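Local coordinates for protein probable benzoylformate decarboxylase (Rhodococcus jostii, PDB 7ORX) that is probably a thiamine diphosphate-dependent enzyme, built from three domains and holding thiamine diphosphate and a sodium ion in the crystal, at residues T6-E9 and V10-L14; T302-G305 and G306-A309; R465-S468 and K469-T473. One frame throughout, in Å; residues are numbered along the deposited sequence.

In the fold
Each contact lies along one short stretch of chain at a helix end, and each belongs to a different domain. Contacts 1 and 2 occupy helix starts, in the N-terminal thiamine-binding and central domains; contact 3 is the end of helix 462-470 in the C-terminal one. The first two are partly buried, whereas contact 3 is a surface contact of the chain, partly packed by another subunit. Their centres are well separated, and contacts 1 and 3, about 54 Å apart centre to centre, lie on opposite sides of the chain's centre. Side-chain oxygens cap amides at the helix starts, whereas at the helix end the closing bonds are backbone ones, with a Phe-Leu pair alongside.

Contact 1 of 3, residues T6-E9 and V10-L14; sequences TVSE and VTYEL
T11 meets V7 one turn back along helix 7-17, and here the contact is buried. V7 O accepts twice, from T11 N at 2.9 Å and from T11 OG1 at 2.6 Å, the two donors reaching opposite faces of the carbonyl plane. The threonine hydroxyl gets there because OG1 lies beside its own backbone N (chi1 -61°), turned back along the helix. Next to it, Y12 N bonds to S8 O at 3.0 Å, while S8 OG sits in the plane of the Y12 ring, at its edge, 3.8 Å from CD2.

The solvent side is looser. At the helix start T6 and E9 form a capping box: T6 N gives a 2.9 Å bond to E9 OE1, and E9 N returns a weak one, 3.3 Å, to T6 OG1. E13, also exposed, joins this side through its backbone N, bonded to E9 O, while its carboxylate end leads away.

V7 rests on V138 and P139 and T11 on I142, all of helix 138-149, whereas Y12 stacks on F34 of helix 32-35, donates a bond from its OH to F34 O, and meets F42 edge-to-face.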
ATOM      1  N   THR C   6      11.398  31.741   3.426  1.00 88.57           N
ATOM      2  CA  THR C   6      10.600  30.778   2.612  1.00 84.12           C
ATOM      3  C   THR C   6      10.983  29.333   2.969  1.00 80.81           C
ATOM      4  O   THR C   6      12.012  29.098   3.667  1.00 80.26           O
ATOM      5  CB  THR C   6      10.719  30.999   1.099  1.00 82.59           C
ATOM      6  OG1 THR C   6      12.083  30.797   0.746  1.00 81.19           O
ATOM      7  CG2 THR C   6      10.266  32.370   0.643  1.00 84.70           C
ATOM      8  N   VAL C   7      10.145  28.400   2.549  1.00 78.04           N
ATOM      9  CA  VAL C   7      10.337  26.956   2.832  1.00 76.41           C
ATOM     10  C   VAL C   7      11.675  26.524   2.201  1.00 75.73           C
ATOM     11  O   VAL C   7      12.411  25.745   2.821  1.00 74.07           O
ATOM     12  CB  VAL C   7       9.124  26.168   2.318  1.00 74.59           C
ATOM     13  CG1 VAL C   7       9.426  24.710   2.161  1.00 72.58           C
ATOM     14  CG2 VAL C   7       7.924  26.365   3.231  1.00 75.12           C
ATOM     15  N   SER C   8      11.984  27.048   1.021  1.00 76.97           N
ATOM     16  CA  SER C   8      13.276  26.890   0.303  1.00 77.19           C
ATOM     17  C   SER C   8      14.443  27.399   1.192  1.00 77.85           C
ATOM     18  O   SER C   8      15.424  26.665   1.373  1.00 76.73           O
ATOM     19  CB  SER C   8      13.186  27.596  -1.045  1.00 78.13           C
ATOM     20  OG  SER C   8      14.448  27.637  -1.707  1.00 80.72           O
ATOM     21  N   GLU C   9      14.352  28.598   1.772  1.00 78.92           N
ATOM     22  CA  GLU C   9      15.492  29.184   2.523  1.00 80.32           C
ATOM     23  C   GLU C   9      15.775  28.328   3.753  1.00 77.64           C
ATOM     24  O   GLU C   9      16.953  28.118   4.088  1.00 77.83           O
ATOM     25  CB  GLU C   9      15.207  30.630   2.902  1.00 84.99           C
ATOM     26  CG  GLU C   9      15.094  31.545   1.695  1.00 88.25           C
ATOM     27  CD  GLU C   9      14.702  32.991   1.984  1.00 93.51           C
ATOM     28  OE1 GLU C   9      13.812  33.241   2.859  1.00 95.15           O
ATOM     29  OE2 GLU C   9      15.241  33.861   1.292  1.00 97.72           O
ATOM     30  N   VAL C  10      14.730  27.826   4.394  1.00 75.33           N
ATOM     31  CA  VAL C  10      14.902  27.067   5.659  1.00 74.58           C
ATOM     32  C   VAL C  10      15.420  25.668   5.338  1.00 72.31           C
ATOM     33  O   VAL C  10      16.269  25.147   6.101  1.00 71.41           O
ATOM     34  CB  VAL C  10      13.597  27.018   6.464  1.00 74.28           C
ATOM     35  CG1 VAL C  10      13.767  26.141   7.692  1.00 73.97           C
ATOM     36  CG2 VAL C  10      13.153  28.400   6.868  1.00 76.20           C
ATOM     37  N   THR C  11      14.875  25.058   4.284  1.00 71.91           N
ATOM     38  CA  THR C  11      15.262  23.702   3.813  1.00 70.43           C
ATOM     39  C   THR C  11      16.768  23.691   3.515  1.00 70.72           C
ATOM     40  O   THR C  11      17.448  22.835   4.078  1.00 68.85           O
ATOM     41  CB  THR C  11      14.425  23.264   2.609  1.00 70.13           C
ATOM     42  OG1 THR C  11      13.050  23.222   2.987  1.00 70.09           O
ATOM     43  CG2 THR C  11      14.833  21.902   2.083  1.00 68.87           C
ATOM     44  N   TYR C  12      17.264  24.663   2.738  1.00 73.66           N
ATOM     45  CA  TYR C  12      18.701  24.816   2.372  1.00 76.96           C
ATOM     46  C   TYR C  12      19.541  25.090   3.621  1.00 79.71           C
ATOM     47  O   TYR C  12      20.612  24.480   3.746  1.00 80.54           O
ATOM     48  CB  TYR C  12      18.899  25.862   1.281  1.00 78.68           C
ATOM     49  CG  TYR C  12      18.704  25.321  -0.116  1.00 78.99           C
ATOM     50  CD1 TYR C  12      19.526  24.321  -0.600  1.00 80.76           C
ATOM     51  CD2 TYR C  12      17.699  25.791  -0.952  1.00 80.01           C
ATOM     52  CE1 TYR C  12      19.355  23.801  -1.875  1.00 82.52           C
ATOM     53  CE2 TYR C  12      17.512  25.302  -2.227  1.00 81.44           C
ATOM     54  CZ  TYR C  12      18.353  24.297  -2.700  1.00 83.83           C
ATOM     55  OH  TYR C  12      18.233  23.781  -3.968  1.00 84.52           O
ATOM     56  N   GLU C  13      19.060  25.888   4.569  1.00 82.92           N
ATOM     57  CA  GLU C  13      19.852  26.157   5.797  1.00 86.39           C
ATOM     58  C   GLU C  13      20.005  24.841   6.571  1.00 81.36           C
ATOM     59  O   GLU C  13      21.048  24.630   7.260  1.00 81.88           O
ATOM     60  CB  GLU C  13      19.226  27.316   6.589  1.00 93.88           C
ATOM     61  CG  GLU C  13      19.964  27.630   7.895  1.00102.46           C
ATOM     62  CD  GLU C  13      20.790  28.910   8.069  1.00111.39           C
ATOM     63  OE1 GLU C  13      20.601  29.597   9.129  1.00108.71           O
ATOM     64  OE2 GLU C  13      21.685  29.169   7.202  1.00118.49           O
ATOM     65  N   LEU C  14      19.006  23.977   6.439  1.00 76.27           N
ATOM     66  CA  LEU C  14      18.926  22.714   7.185  1.00 74.69           C
ATOM     67  C   LEU C  14      19.833  21.687   6.521  1.00 74.29           C
ATOM     68  O   LEU C  14      20.615  21.049   7.247  1.00 74.48           O
ATOM     69  CB  LEU C  14      17.463  22.285   7.200  1.00 73.85           C
ATOM     70  CG  LEU C  14      17.216  20.877   7.716  1.00 74.25           C
ATOM     71  CD1 LEU C  14      17.366  20.798   9.223  1.00 76.56           C
ATOM     72  CD2 LEU C  14      15.846  20.376   7.293  1.00 74.39           C
TER

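Contact 2 of 3, residues T302-G305 and G306-A309; sequences TDDG and GEAA
Helix 305-310 starts after a two-residue loop that follows strand 297-302, its first turn closed by bonds from A308 N to D304 O (3.2 Å) and from A309 N to G305 O (2.9 Å). D304 is the N-cap: with CG swung to the far side of its backbone N (chi1 -163°), its OD1 comes within 3.0 Å of G306 N, a capping bond that is weak because the N-H points well off the oxygen.

T302 ties the strand end to the helix. Its OG1 accepts from D304 N at 2.9 Å, which makes an ST turn, and donates to E307 OE1, also at 2.9 Å, so this hydroxyl is used in both directions. It approaches E307 OE1 from above the carboxylate plane, 55° out of it. The other branch of T302 turns to the apolar side, where CG2 lies 4.0 Å from A308 CB.

The E307 side chain, extended beyond CG, runs back toward T302 and D304, passing the D304 side chain at about a right angle. Here the two acids come close, OD2 of D304 being 3.6 Å from OE2 of E307, with their carboxylate planes 47° apart. H92 NE2 hydrogen-bonds to E307 OE2. A308 O accepts a bond from R180 of a second subunit, and A308 also packs on V182 there.

In the Rossmann-like central domain this is a strand-to-helix turn. Two neighbouring carboxylates would be expected to raise each other's proton affinity, an effect that the T302 hydroxyl, H92 and the helix N-terminus probably offset.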
ATOM      1  N   THR C 302      23.754  -7.765  15.213  1.00 68.92           N
ATOM      2  CA  THR C 302      23.310  -6.931  14.069  1.00 69.24           C
ATOM      3  C   THR C 302      22.669  -5.635  14.580  1.00 71.10           C
ATOM      4  O   THR C 302      21.975  -5.671  15.594  1.00 72.17           O
ATOM      5  CB  THR C 302      22.437  -7.780  13.130  1.00 68.68           C
ATOM      6  OG1 THR C 302      21.779  -6.963  12.172  1.00 68.73           O
ATOM      7  CG2 THR C 302      21.332  -8.509  13.845  1.00 69.44           C
ATOM      8  N   ASP C 303      22.933  -4.525  13.890  1.00 73.32           N
ATOM      9  CA  ASP C 303      22.201  -3.250  14.024  1.00 75.44           C
ATOM     10  C   ASP C 303      20.749  -3.445  13.597  1.00 75.12           C
ATOM     11  O   ASP C 303      19.915  -2.688  14.087  1.00 79.95           O
ATOM     12  CB  ASP C 303      22.834  -2.079  13.248  1.00 81.69           C
ATOM     13  CG  ASP C 303      23.831  -2.340  12.087  1.00 93.08           C
ATOM     14  OD1 ASP C 303      23.422  -2.811  10.945  1.00 95.27           O
ATOM     15  OD2 ASP C 303      25.028  -1.984  12.274  1.00106.83           O
ATOM     16  N   ASP C 304      20.442  -4.407  12.722  1.00 75.69           N
ATOM     17  CA  ASP C 304      19.120  -4.516  12.035  1.00 76.89           C
ATOM     18  C   ASP C 304      18.208  -5.488  12.804  1.00 76.63           C
ATOM     19  O   ASP C 304      18.447  -6.728  12.721  1.00 79.43           O
ATOM     20  CB  ASP C 304      19.259  -4.899  10.557  1.00 77.97           C
ATOM     21  CG  ASP C 304      18.021  -4.639   9.680  1.00 81.39           C
ATOM     22  OD1 ASP C 304      16.868  -4.497  10.231  1.00 80.66           O
ATOM     23  OD2 ASP C 304      18.184  -4.581   8.416  1.00 82.66           O
ATOM     24  N   GLY C 305      17.172  -4.974  13.480  1.00 72.05           N
ATOM     25  CA  GLY C 305      16.195  -5.841  14.140  1.00 71.96           C
ATOM     26  C   GLY C 305      15.478  -6.743  13.157  1.00 73.08           C
ATOM     27  O   GLY C 305      15.170  -7.877  13.519  1.00 75.21           O
ATOM     28  N   GLY C 306      15.222  -6.271  11.938  1.00 74.48           N
ATOM     29  CA  GLY C 306      14.647  -7.080  10.839  1.00 75.09           C
ATOM     30  C   GLY C 306      15.464  -8.326  10.553  1.00 75.23           C
ATOM     31  O   GLY C 306      14.872  -9.405  10.477  1.00 75.80           O
ATOM     32  N   GLU C 307      16.784  -8.181  10.406  1.00 77.14           N
ATOM     33  CA  GLU C 307      17.747  -9.304  10.208  1.00 77.76           C
ATOM     34  C   GLU C 307      17.622 -10.264  11.397  1.00 79.55           C
ATOM     35  O   GLU C 307      17.517 -11.449  11.137  1.00 83.03           O
ATOM     36  CB  GLU C 307      19.198  -8.834  10.090  1.00 79.18           C
ATOM     37  CG  GLU C 307      19.574  -8.253   8.732  1.00 81.27           C
ATOM     38  CD  GLU C 307      20.918  -7.519   8.597  1.00 82.16           C
ATOM     39  OE1 GLU C 307      21.864  -7.815   9.402  1.00 82.14           O
ATOM     40  OE2 GLU C 307      21.018  -6.637   7.677  1.00 81.21           O
ATOM     41  N   ALA C 308      17.575  -9.795  12.649  1.00 78.76           N
ATOM     42  CA  ALA C 308      17.550 -10.707  13.817  1.00 76.65           C
ATOM     43  C   ALA C 308      16.210 -11.463  13.857  1.00 74.89           C
ATOM     44  O   ALA C 308      16.214 -12.675  14.037  1.00 76.61           O
ATOM     45  CB  ALA C 308      17.820  -9.933  15.084  1.00 77.58           C
ATOM     46  N   ALA C 309      15.095 -10.808  13.594  1.00 72.22           N
ATOM     47  CA  ALA C 309      13.753 -11.433  13.633  1.00 72.33           C
ATOM     48  C   ALA C 309      13.604 -12.520  12.561  1.00 71.94           C
ATOM     49  O   ALA C 309      13.019 -13.555  12.869  1.00 72.95           O
ATOM     50  CB  ALA C 309      12.674 -10.388  13.460  1.00 71.66           C
TER

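Contact 3 of 3, residues R465-S468 and K469-T473; sequences RGFS and KILNT
Helix 462-470 ends here in a Schellman-like turn, closed by a backbone bond from T473 N to S468 O. This is the long outer bond of the motif, 3.3 Å from T473 N to S468 O, and the donor approaches from above the carbonyl plane; N472 N makes a weak inner bond to K469 O at 3.5 Å. N472 has the positive phi (55°) that turns the chain out of the helix.

One residue earlier, L471 N bonds to F467 O at 2.8 Å, nearly in line with the carbonyl. The side chains of these two residues lie side by side and point the same way. L471 CG stands beside its own backbone N (chi1 -73°), which brings CD1 to the edge of the F467 ring, near the ring plane and 3.9 Å from F467 CD1. On the buried side S468 folds its OG back onto the helix, 3.0 Å from R465 O, to which it donates a bond.

R465 points the other way. Its NH2 makes a salt bridge to D480, and its NE bonds to T460, a residue of the sodium site, so R465 may help to position that site from the second shell. The side chain of R465 lies about 8 Å from the sodium ion and that of F467 about 7 Å from a bound thiamine diphosphate. L32 of a third subunit packs on F467, S468 and T473, while Y163 of the same subunit meets L471.

A positive-phi residue following the helix, with an outer and an inner backbone bond, is typical of Schellman C-capping, here near the cofactor and packed against a third subunit in the C-terminal thiamine-binding domain.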
ATOM      1  N   ARG C 465      24.666 -18.276 -17.411  1.00 84.51           N
ATOM      2  CA  ARG C 465      25.118 -19.572 -17.985  1.00 85.54           C
ATOM      3  C   ARG C 465      25.505 -20.521 -16.849  1.00 86.50           C
ATOM      4  O   ARG C 465      25.122 -21.693 -16.941  1.00 87.06           O
ATOM      5  CB  ARG C 465      26.277 -19.368 -18.955  1.00 86.81           C
ATOM      6  CG  ARG C 465      25.887 -18.675 -20.253  1.00 86.69           C
ATOM      7  CD  ARG C 465      26.987 -18.833 -21.291  1.00 86.12           C
ATOM      8  NE  ARG C 465      26.479 -18.431 -22.587  1.00 86.21           N
ATOM      9  CZ  ARG C 465      25.669 -19.162 -23.333  1.00 87.08           C
ATOM     10  NH1 ARG C 465      25.270 -20.353 -22.918  1.00 87.62           N
ATOM     11  NH2 ARG C 465      25.226 -18.680 -24.480  1.00 88.44           N
ATOM     12  N   GLY C 466      26.192 -20.014 -15.802  1.00 89.02           N
ATOM     13  CA  GLY C 466      26.461 -20.690 -14.500  1.00 87.71           C
ATOM     14  C   GLY C 466      25.214 -21.283 -13.863  1.00 87.24           C
ATOM     15  O   GLY C 466      25.275 -22.425 -13.373  1.00 86.40           O
ATOM     16  N   PHE C 467      24.117 -20.527 -13.873  1.00 90.79           N
ATOM     17  CA  PHE C 467      22.804 -20.880 -13.265  1.00 95.09           C
ATOM     18  C   PHE C 467      22.033 -21.876 -14.150  1.00 94.55           C
ATOM     19  O   PHE C 467      21.378 -22.767 -13.564  1.00 91.53           O
ATOM     20  CB  PHE C 467      21.980 -19.622 -12.955  1.00 97.06           C
ATOM     21  CG  PHE C 467      22.034 -19.184 -11.516  1.00 98.73           C
ATOM     22  CD1 PHE C 467      21.175 -19.750 -10.575  1.00101.80           C
ATOM     23  CD2 PHE C 467      22.927 -18.198 -11.102  1.00 99.01           C
ATOM     24  CE1 PHE C 467      21.203 -19.343  -9.246  1.00 99.44           C
ATOM     25  CE2 PHE C 467      22.955 -17.780  -9.777  1.00 98.62           C
ATOM     26  CZ  PHE C 467      22.105 -18.369  -8.852  1.00 99.65           C
ATOM     27  N   SER C 468      22.098 -21.761 -15.482  1.00 98.31           N
ATOM     28  CA  SER C 468      21.361 -22.659 -16.421  1.00102.60           C
ATOM     29  C   SER C 468      21.960 -24.075 -16.416  1.00104.44           C
ATOM     30  O   SER C 468      21.357 -24.963 -17.055  1.00109.25           O
ATOM     31  CB  SER C 468      21.256 -22.075 -17.818  1.00100.82           C
ATOM     32  OG  SER C 468      22.522 -21.829 -18.373  1.00100.27           O
ATOM     33  N   LYS C 469      23.084 -24.254 -15.702  1.00108.09           N
ATOM     34  CA  LYS C 469      23.768 -25.545 -15.388  1.00110.84           C
ATOM     35  C   LYS C 469      23.149 -26.128 -14.104  1.00107.31           C
ATOM     36  O   LYS C 469      22.645 -27.254 -14.168  1.00107.09           O
ATOM     37  CB  LYS C 469      25.284 -25.285 -15.314  1.00117.32           C
ATOM     38  CG  LYS C 469      26.202 -26.481 -15.080  1.00124.55           C
ATOM     39  CD  LYS C 469      26.226 -27.519 -16.222  1.00130.31           C
ATOM     40  CE  LYS C 469      27.087 -28.740 -15.927  1.00131.78           C
ATOM     41  NZ  LYS C 469      28.458 -28.374 -15.481  1.00132.31           N
ATOM     42  N   ILE C 470      23.131 -25.349 -13.008  1.00109.63           N
ATOM     43  CA  ILE C 470      22.588 -25.709 -11.650  1.00105.44           C
ATOM     44  C   ILE C 470      21.054 -25.906 -11.722  1.00102.13           C
ATOM     45  O   ILE C 470      20.548 -26.799 -10.994  1.00102.28           O
ATOM     46  CB  ILE C 470      23.043 -24.683 -10.570  1.00106.53           C
ATOM     47  CG1 ILE C 470      24.316 -25.140  -9.834  1.00108.08           C
ATOM     48  CG2 ILE C 470      21.940 -24.375  -9.555  1.00106.08           C
ATOM     49  CD1 ILE C 470      25.624 -24.953 -10.588  1.00108.86           C
ATOM     50  N   LEU C 471      20.340 -25.160 -12.579  1.00 97.76           N
ATOM     51  CA  LEU C 471      18.848 -25.170 -12.663  1.00 97.25           C
ATOM     52  C   LEU C 471      18.359 -26.064 -13.801  1.00 98.45           C
ATOM     53  O   LEU C 471      17.139 -26.204 -13.921  1.00 97.48           O
ATOM     54  CB  LEU C 471      18.324 -23.738 -12.863  1.00 97.71           C
ATOM     55  CG  LEU C 471      18.383 -22.807 -11.640  1.00 96.88           C
ATOM     56  CD1 LEU C 471      17.927 -21.396 -12.015  1.00 93.85           C
ATOM     57  CD2 LEU C 471      17.569 -23.360 -10.464  1.00 97.77           C
ATOM     58  N   ASN C 472      19.284 -26.595 -14.616  1.00100.24           N
ATOM     59  CA  ASN C 472      19.011 -27.538 -15.736  1.00102.45           C
ATOM     60  C   ASN C 472      17.980 -26.919 -16.699  1.00103.51           C
ATOM     61  O   ASN C 472      17.079 -27.646 -17.165  1.00103.00           O
ATOM     62  CB  ASN C 472      18.635 -28.931 -15.219  1.00102.57           C
ATOM     63  CG  ASN C 472      19.130 -30.034 -16.144  1.00103.47           C
ATOM     64  OD1 ASN C 472      20.134 -29.865 -16.839  1.00102.17           O
ATOM     65  ND2 ASN C 472      18.463 -31.179 -16.152  1.00103.00           N
ATOM     66  N   THR C 473      18.160 -25.631 -17.010  1.00104.61           N
ATOM     67  CA  THR C 473      17.277 -24.809 -17.893  1.00106.07           C
ATOM     68  C   THR C 473      17.814 -24.817 -19.337  1.00109.15           C
ATOM     69  O   THR C 473      16.991 -24.592 -20.256  1.00108.37           O
ATOM     70  CB  THR C 473      17.077 -23.386 -17.330  1.00102.66           C
ATOM     71  OG1 THR C 473      18.337 -22.724 -17.197  1.00 97.51           O
ATOM     72  CG2 THR C 473      16.327 -23.385 -16.006  1.00101.39           C
TER